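Amidase, hydantoinase/carbamoylase family (Paraburkholderia phymatum, PDB 6C0D) probably hydrolyses N-carbamoyl-L-amino acids to free L-amino acids as a zinc-binding, homodimeric amidase of the peptidase M20 family. Local coordinates at residues A[97-102]-A[400-405]; A[109-114]-A[407-412]. All coordinates share one frame; numbering follows the deposited sequence.

Following the chain from its N terminus, the loop after strand 83-88 supplies residues 97-102, and the helix that starts there, 102-117, supplies residues 109-114. Some 290 residues later the C-terminal helix 399-419 returns to both: its first turns close contact 1 against the loop, and its middle closes contact 2 against the helix. The two closures cross, since their segments alternate along the chain, and their centres lie about 13 Å apart. Together they tie the last helix to the loop and the helix that follow strand 83-88, one contact on the zinc-binding loop and the other two turns further along.

Contact 1 (A[97-102]-A[400-405]); sequences GWLDGA and QHIVLG. With ZN (zinc ion), chain B.
Ile-402 pushes the end of its side chain, CD1, against the six-membered part of the Trp-98 indole, 4.0 Å from CZ2, and the methyl approaches obliquely. The same CD1 meets CD1 of Leu-99, also at 4.0 Å, and these two side chains reach toward each other tip to tip. Residues 400-405 thus touch the loop through one methyl, CD1 of Ile-402, shared by two neighbouring residues. With CG of Leu-99 anti to the carbonyl carbon (chi1 -60°), the branch is carried toward the helix, where CD1 meets Ile-402, while CD2 sits 3.5 Å above the Trp-98 ring plane, over its centre. The indole is further fixed by a hydrogen bond from NE1 to Asp-396 and by a cation-pi contact with Arg-29, and Leu-25 of helix 18-30 packs on both Trp-98 and Ile-402. This loop belongs to the metal centre of the M20 fold: next to Leu-99, Asp-100 binds zinc through OD1 at 2.2 Å, together with His-89, His-196 and two waters. Gly-101, with positive phi (85°), forms the N-cap of helix 102-117 immediately after the ligand. Glu-395, just ahead of helix 399-419, accepts hydrogen bonds from the backbone N of both Leu-99 and Asp-100 at OE1, a second-shell grip on the backbone that carries the zinc ligand.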
ATOM      1  N   GLY A  97     -23.253 -13.215   7.194  1.00 45.29           N
ATOM      2  CA  GLY A  97     -23.790 -13.636   8.469  1.00 45.07           C
ATOM      3  C   GLY A  97     -25.226 -14.136   8.328  1.00 43.81           C
ATOM      4  O   GLY A  97     -25.861 -14.008   7.284  1.00 45.28           O
ATOM      5  N   TRP A  98     -25.740 -14.716   9.416  1.00 33.46           N
ATOM      6  CA  TRP A  98     -27.011 -15.421   9.295  1.00 30.94           C
ATOM      7  C   TRP A  98     -28.215 -14.500   9.383  1.00 29.86           C
ATOM      8  O   TRP A  98     -29.339 -14.946   9.121  1.00 33.61           O
ATOM      9  CB  TRP A  98     -27.108 -16.534  10.345  1.00 33.43           C
ATOM     10  CG  TRP A  98     -27.434 -16.123  11.759  1.00 33.04           C
ATOM     11  CD1 TRP A  98     -26.635 -15.419  12.629  1.00 35.46           C
ATOM     12  CD2 TRP A  98     -28.619 -16.470  12.496  1.00 33.19           C
ATOM     13  NE1 TRP A  98     -27.272 -15.283  13.851  1.00 34.25           N
ATOM     14  CE2 TRP A  98     -28.492 -15.912  13.787  1.00 33.82           C
ATOM     15  CE3 TRP A  98     -29.790 -17.176  12.174  1.00 32.29           C
ATOM     16  CZ2 TRP A  98     -29.484 -16.055  14.763  1.00 33.20           C
ATOM     17  CZ3 TRP A  98     -30.771 -17.319  13.140  1.00 31.74           C
ATOM     18  CH2 TRP A  98     -30.611 -16.759  14.424  1.00 34.85           C
ATOM     19  N   LEU A  99     -28.021 -13.228   9.728  1.00 29.75           N
ATOM     20  CA  LEU A  99     -29.151 -12.322   9.858  1.00 27.14           C
ATOM     21  C   LEU A  99     -29.156 -11.177   8.857  1.00 28.20           C
ATOM     22  O   LEU A  99     -30.206 -10.560   8.672  1.00 25.83           O
ATOM     23  CB  LEU A  99     -29.211 -11.745  11.280  1.00 30.12           C
ATOM     24  CG  LEU A  99     -29.361 -12.792  12.388  1.00 32.46           C
ATOM     25  CD1 LEU A  99     -29.187 -12.148  13.760  1.00 32.76           C
ATOM     26  CD2 LEU A  99     -30.717 -13.489  12.287  1.00 27.57           C
ATOM     27  N   ASP A 100     -28.028 -10.858   8.222  1.00 31.26           N
ATOM     28  CA  ASP A 100     -28.039  -9.796   7.222  1.00 32.67           C
ATOM     29  C   ASP A 100     -28.939 -10.207   6.073  1.00 35.22           C
ATOM     30  O   ASP A 100     -28.667 -11.194   5.381  1.00 34.15           O
ATOM     31  CB  ASP A 100     -26.625  -9.495   6.713  1.00 35.10           C
ATOM     32  CG  ASP A 100     -26.575  -8.245   5.815  1.00 43.19           C
ATOM     33  OD1 ASP A 100     -27.533  -8.003   5.043  1.00 34.88           O
ATOM     34  OD2 ASP A 100     -25.579  -7.494   5.892  1.00 50.44           O
ATOM     35  N   GLY A 101     -30.003  -9.444   5.874  1.00 29.04           N
ATOM     36  CA  GLY A 101     -30.981  -9.757   4.856  1.00 25.50           C
ATOM     37  C   GLY A 101     -32.028 -10.746   5.321  1.00 23.92           C
ATOM     38  O   GLY A 101     -33.223 -10.449   5.251  1.00 24.11           O
ATOM     39  N   ALA A 102     -31.596 -11.913   5.817  1.00 23.92           N
ATOM     40  CA  ALA A 102     -32.528 -12.937   6.280  1.00 26.69           C
ATOM     41  C   ALA A 102     -33.517 -12.387   7.303  1.00 24.37           C
ATOM     42  O   ALA A 102     -34.703 -12.739   7.289  1.00 23.08           O
ATOM     43  CB  ALA A 102     -31.749 -14.111   6.878  1.00 26.88           C
ATOM     44  N   GLN A 400     -33.823 -12.681  22.080  1.00 27.37           N
ATOM     45  CA  GLN A 400     -34.874 -11.797  22.583  0.61 24.60           C
ATOM     46  C   GLN A 400     -34.912 -10.474  21.827  1.00 25.27           C
ATOM     47  O   GLN A 400     -35.966  -9.832  21.744  1.00 19.90           O
ATOM     48  CB  GLN A 400     -34.683 -11.556  24.085  0.61 24.34           C
ATOM     49  CG  GLN A 400     -33.294 -11.040  24.446  0.61 28.48           C
ATOM     50  CD  GLN A 400     -33.210 -10.561  25.876  0.61 39.42           C
ATOM     51  OE1 GLN A 400     -33.755  -9.515  26.217  0.61 30.48           O
ATOM     52  NE2 GLN A 400     -32.535 -11.332  26.726  0.61 45.75           N
ATOM     53  N   HIS A 401     -33.781 -10.034  21.271  1.00 19.74           N
ATOM     54  CA  HIS A 401     -33.829  -8.804  20.481  1.00 18.32           C
ATOM     55  C   HIS A 401     -34.318  -9.056  19.054  1.00 17.63           C
ATOM     56  O   HIS A 401     -34.948  -8.171  18.451  1.00 19.07           O
ATOM     57  CB  HIS A 401     -32.453  -8.130  20.483  1.00 23.42           C
ATOM     58  CG  HIS A 401     -31.986  -7.763  21.859  1.00 26.26           C
ATOM     59  ND1 HIS A 401     -30.661  -7.532  22.170  1.00 25.99           N
ATOM     60  CD2 HIS A 401     -32.678  -7.607  23.014  1.00 22.46           C
ATOM     61  CE1 HIS A 401     -30.555  -7.265  23.463  1.00 26.29           C
ATOM     62  NE2 HIS A 401     -31.767  -7.290  23.997  1.00 24.12           N
ATOM     63  N   ILE A 402     -34.049 -10.246  18.506  1.00 22.08           N
ATOM     64  CA  ILE A 402     -34.677 -10.623  17.233  1.00 17.39           C
ATOM     65  C   ILE A 402     -36.198 -10.637  17.378  1.00 17.58           C
ATOM     66  O   ILE A 402     -36.932 -10.131  16.518  1.00 18.08           O
ATOM     67  CB  ILE A 402     -34.152 -11.996  16.768  1.00 19.42           C
ATOM     68  CG1 ILE A 402     -32.640 -11.949  16.533  1.00 22.37           C
ATOM     69  CG2 ILE A 402     -34.930 -12.467  15.507  1.00 19.94           C
ATOM     70  CD1 ILE A 402     -31.995 -13.339  16.320  1.00 25.13           C
ATOM     71  N   VAL A 403     -36.687 -11.223  18.471  1.00 19.72           N
ATOM     72  CA  VAL A 403     -38.122 -11.284  18.735  1.00 19.27           C
ATOM     73  C   VAL A 403     -38.697  -9.886  18.920  1.00 18.21           C
ATOM     74  O   VAL A 403     -39.742  -9.551  18.354  1.00 18.12           O
ATOM     75  CB  VAL A 403     -38.395 -12.170  19.967  1.00 21.91           C
ATOM     76  CG1 VAL A 403     -39.861 -12.028  20.427  1.00 22.41           C
ATOM     77  CG2 VAL A 403     -38.059 -13.621  19.635  1.00 19.79           C
ATOM     78  N   LEU A 404     -38.047  -9.053  19.741  1.00 17.34           N
ATOM     79  CA  LEU A 404     -38.571  -7.695  19.953  1.00 14.83           C
ATOM     80  C   LEU A 404     -38.645  -6.904  18.645  1.00 19.32           C
ATOM     81  O   LEU A 404     -39.639  -6.209  18.379  1.00 15.02           O
ATOM     82  CB  LEU A 404     -37.708  -6.945  20.974  1.00 15.72           C
ATOM     83  CG  LEU A 404     -38.093  -5.478  21.198  1.00 16.31           C
ATOM     84  CD1 LEU A 404     -39.534  -5.367  21.741  1.00 19.97           C
ATOM     85  CD2 LEU A 404     -37.107  -4.754  22.131  1.00 17.48           C
ATOM     86  N   GLY A 405     -37.609  -7.000  17.811  1.00 16.82           N
ATOM     87  CA  GLY A 405     -37.650  -6.322  16.519  1.00 14.83           C
ATOM     88  C   GLY A 405     -38.867  -6.722  15.704  1.00 15.66           C
ATOM     89  O   GLY A 405     -39.510  -5.881  15.062  1.00 14.76           O
TER
HETATM   90 ZN    ZN B 501     -28.498  -6.500   3.823  0.70 26.97          ZN
HETATM   91  O   HOH W   1     -26.601  -5.758   3.277  1.00 35.17           O
HETATM   92  O   HOH W   2     -29.486  -4.742   2.814  1.00 28.61           O

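Contact 2 (A[109-114]-A[407-412]); sequences LEIARA and EVAARA. With SO4 (sulfate ion), chain D.
A close helix-helix packing site joins helix 102-117 to the C-terminal helix 399-419, with Ile-111 as the large residue and two consecutive alanines as its seat. CD1 of Ile-111 lies 3.6 Å from CB of Ala-409 and 3.9 Å from the backbone N of Ala-410, whereas CG1 packs on CB of Ala-410, also at 3.9 Å. Because CG1 is anti to the carbonyl carbon (chi1 -67°), the ethyl arm runs along the alanine pair, and CG2 rests near CA of Ala-410. As the residues meeting it are as small as alanine, the backbones come close: the CA atoms of Ile-111 and Ala-410 are 5.3 Å apart. The side-chain contacts are all between hydrocarbon groups, and Ile-111 also touches Ala-413 further along the same helix. Within the M20 catalytic fold, this pairing sets the final helix beside the one that follows the zinc-binding loop. Away from the alanines, Arg-113 holds Glu-110 side-on with two nitrogens, both donating to OE1: NH2 at 2.8 Å, nearly along the C-O axis, and NE at 3.1 Å from above the carboxylate plane. Leu-109 CG lies over one face of that guanidinium, 3.4 Å above the plane and offset toward the rim. The buried pair extends into a charge network, since Glu-110 OE2 also pairs with Arg-20 and Arg-113 NH1 with Asp-24, which probably offsets the nearby Arg-57. The Arg-411 side chain leaves helix 399-419 on the side away from helix 102-117, CG anti to the backbone N and the chain extended to NE; Phe-13 makes a cation-pi contact with it, while its very short approach to a sulfate ion is doubtful.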
ATOM      1  N   LEU A 109     -42.388 -12.603   6.453  1.00 17.77           N
ATOM      2  CA  LEU A 109     -43.203 -13.811   6.479  1.00 18.91           C
ATOM      3  C   LEU A 109     -43.995 -13.916   7.776  1.00 21.64           C
ATOM      4  O   LEU A 109     -45.204 -14.196   7.766  1.00 20.36           O
ATOM      5  CB  LEU A 109     -42.295 -15.036   6.295  1.00 22.64           C
ATOM      6  CG  LEU A 109     -42.901 -16.432   6.236  1.00 26.59           C
ATOM      7  CD1 LEU A 109     -43.848 -16.536   5.046  1.00 27.26           C
ATOM      8  CD2 LEU A 109     -41.760 -17.480   6.133  1.00 26.82           C
ATOM      9  N   GLU A 110     -43.328 -13.712   8.914  1.00 16.67           N
ATOM     10  CA  GLU A 110     -44.034 -13.865  10.182  1.00 17.83           C
ATOM     11  C   GLU A 110     -45.094 -12.790  10.345  1.00 18.46           C
ATOM     12  O   GLU A 110     -46.174 -13.045  10.891  1.00 18.56           O
ATOM     13  CB  GLU A 110     -43.055 -13.808  11.357  1.00 20.02           C
ATOM     14  CG  GLU A 110     -43.752 -13.862  12.725  1.00 18.41           C
ATOM     15  CD  GLU A 110     -44.563 -15.131  12.944  1.00 20.50           C
ATOM     16  OE1 GLU A 110     -44.278 -16.163  12.288  1.00 23.52           O
ATOM     17  OE2 GLU A 110     -45.503 -15.102  13.776  1.00 20.45           O
ATOM     18  N   ILE A 111     -44.790 -11.574   9.900  1.00 17.25           N
ATOM     19  CA  ILE A 111     -45.766 -10.490  10.010  1.00 19.65           C
ATOM     20  C   ILE A 111     -46.979 -10.783   9.148  1.00 19.75           C
ATOM     21  O   ILE A 111     -48.117 -10.581   9.582  1.00 16.47           O
ATOM     22  CB  ILE A 111     -45.112  -9.145   9.651  1.00 14.21           C
ATOM     23  CG1 ILE A 111     -44.064  -8.798  10.727  1.00 16.46           C
ATOM     24  CG2 ILE A 111     -46.179  -8.030   9.554  1.00 16.25           C
ATOM     25  CD1 ILE A 111     -43.110  -7.683  10.301  1.00 16.47           C
ATOM     26  N   ALA A 112     -46.764 -11.308   7.936  1.00 16.22           N
ATOM     27  CA  ALA A 112     -47.909 -11.716   7.109  1.00 17.94           C
ATOM     28  C   ALA A 112     -48.742 -12.776   7.815  1.00 19.77           C
ATOM     29  O   ALA A 112     -49.979 -12.693   7.850  1.00 18.86           O
ATOM     30  CB  ALA A 112     -47.419 -12.229   5.760  1.00 19.98           C
ATOM     31  N   ARG A 113     -48.073 -13.766   8.427  1.00 19.21           N
ATOM     32  CA  ARG A 113     -48.794 -14.801   9.155  1.00 20.06           C
ATOM     33  C   ARG A 113     -49.564 -14.200  10.323  1.00 20.27           C
ATOM     34  O   ARG A 113     -50.763 -14.451  10.489  1.00 21.94           O
ATOM     35  CB  ARG A 113     -47.814 -15.886   9.632  1.00 21.17           C
ATOM     36  CG  ARG A 113     -47.312 -16.795   8.485  1.00 22.66           C
ATOM     37  CD  ARG A 113     -46.464 -17.974   9.010  1.00 22.51           C
ATOM     38  NE  ARG A 113     -45.252 -17.516   9.700  1.00 24.33           N
ATOM     39  CZ  ARG A 113     -44.017 -17.949   9.451  1.00 26.73           C
ATOM     40  NH1 ARG A 113     -43.801 -18.883   8.528  1.00 25.70           N
ATOM     41  NH2 ARG A 113     -42.995 -17.463  10.153  1.00 22.60           N
ATOM     42  N   ALA A 114     -48.893 -13.387  11.141  1.00 20.61           N
ATOM     43  CA  ALA A 114     -49.531 -12.873  12.348  1.00 19.33           C
ATOM     44  C   ALA A 114     -50.690 -11.929  12.023  1.00 19.07           C
ATOM     45  O   ALA A 114     -51.728 -11.967  12.693  1.00 19.94           O
ATOM     46  CB  ALA A 114     -48.491 -12.172  13.227  1.00 20.47           C
ATOM     47  N   GLU A 407     -41.731  -8.007  16.917  1.00 16.33           N
ATOM     48  CA  GLU A 407     -42.919  -7.466  17.584  1.00 15.38           C
ATOM     49  C   GLU A 407     -43.159  -6.002  17.212  1.00 18.69           C
ATOM     50  O   GLU A 407     -44.300  -5.591  16.945  1.00 15.92           O
ATOM     51  CB  GLU A 407     -42.771  -7.621  19.109  1.00 15.93           C
ATOM     52  CG  GLU A 407     -42.889  -9.081  19.542  1.00 20.87           C
ATOM     53  CD  GLU A 407     -42.584  -9.282  21.024  1.00 31.99           C
ATOM     54  OE1 GLU A 407     -41.833  -8.477  21.578  1.00 27.56           O
ATOM     55  OE2 GLU A 407     -43.081 -10.247  21.626  1.00 31.24           O
ATOM     56  N   VAL A 408     -42.101  -5.190  17.230  1.00 14.34           N
ATOM     57  CA  VAL A 408     -42.231  -3.776  16.851  1.00 13.09           C
ATOM     58  C   VAL A 408     -42.653  -3.669  15.392  1.00 15.42           C
ATOM     59  O   VAL A 408     -43.579  -2.924  15.045  1.00 14.91           O
ATOM     60  CB  VAL A 408     -40.916  -3.016  17.114  1.00 15.30           C
ATOM     61  CG1 VAL A 408     -40.977  -1.566  16.501  1.00 13.35           C
ATOM     62  CG2 VAL A 408     -40.620  -2.966  18.632  1.00 16.37           C
ATOM     63  N   ALA A 409     -41.998  -4.436  14.517  1.00 15.82           N
ATOM     64  CA  ALA A 409     -42.332  -4.366  13.094  1.00 14.54           C
ATOM     65  C   ALA A 409     -43.769  -4.809  12.826  1.00 16.23           C
ATOM     66  O   ALA A 409     -44.471  -4.204  12.000  1.00 15.31           O
ATOM     67  CB  ALA A 409     -41.354  -5.214  12.275  1.00 14.81           C
ATOM     68  N   ALA A 410     -44.227  -5.860  13.513  1.00 15.79           N
ATOM     69  CA  ALA A 410     -45.596  -6.342  13.309  1.00 16.98           C
ATOM     70  C   ALA A 410     -46.630  -5.320  13.774  1.00 17.06           C
ATOM     71  O   ALA A 410     -47.677  -5.144  13.126  1.00 15.43           O
ATOM     72  CB  ALA A 410     -45.802  -7.668  14.049  1.00 13.94           C
ATOM     73  N   ARG A 411     -46.386  -4.694  14.931  1.00 15.31           N
ATOM     74  CA  ARG A 411     -47.301  -3.663  15.412  0.68 16.95           C
ATOM     75  C   ARG A 411     -47.348  -2.484  14.446  1.00 16.64           C
ATOM     76  O   ARG A 411     -48.434  -2.022  14.074  1.00 14.32           O
ATOM     77  CB  ARG A 411     -46.900  -3.197  16.814  0.68 14.54           C
ATOM     78  CG  ARG A 411     -47.828  -2.131  17.396  0.68 16.86           C
ATOM     79  CD  ARG A 411     -47.368  -1.671  18.787  0.68 10.68           C
ATOM     80  NE  ARG A 411     -48.137  -0.524  19.280  0.68 15.70           N
ATOM     81  CZ  ARG A 411     -49.123  -0.626  20.166  0.68 16.32           C
ATOM     82  NH1 ARG A 411     -49.431  -1.812  20.666  0.68 22.88           N
ATOM     83  NH2 ARG A 411     -49.773   0.453  20.576  0.68 20.87           N
ATOM     84  N   ALA A 412     -46.188  -1.998  14.016  1.00 14.02           N
ATOM     85  CA  ALA A 412     -46.159  -0.919  13.033  1.00 15.46           C
ATOM     86  C   ALA A 412     -46.840  -1.331  11.731  1.00 14.34           C
ATOM     87  O   ALA A 412     -47.545  -0.526  11.114  1.00 14.89           O
ATOM     88  CB  ALA A 412     -44.711  -0.515  12.755  1.00 12.90           C
TER
HETATM   89  S   SO4 D 503     -49.741   4.035  20.043  0.78 96.13           S
HETATM   90  O1  SO4 D 503     -49.003   5.182  20.566  0.78101.15           O
HETATM   91  O2  SO4 D 503     -49.315   2.816  20.728  0.78 95.76           O
HETATM   92  O3  SO4 D 503     -51.171   4.249  20.255  0.78 97.93           O
HETATM   93  O4  SO4 D 503     -49.478   3.906  18.611  0.78 99.90           O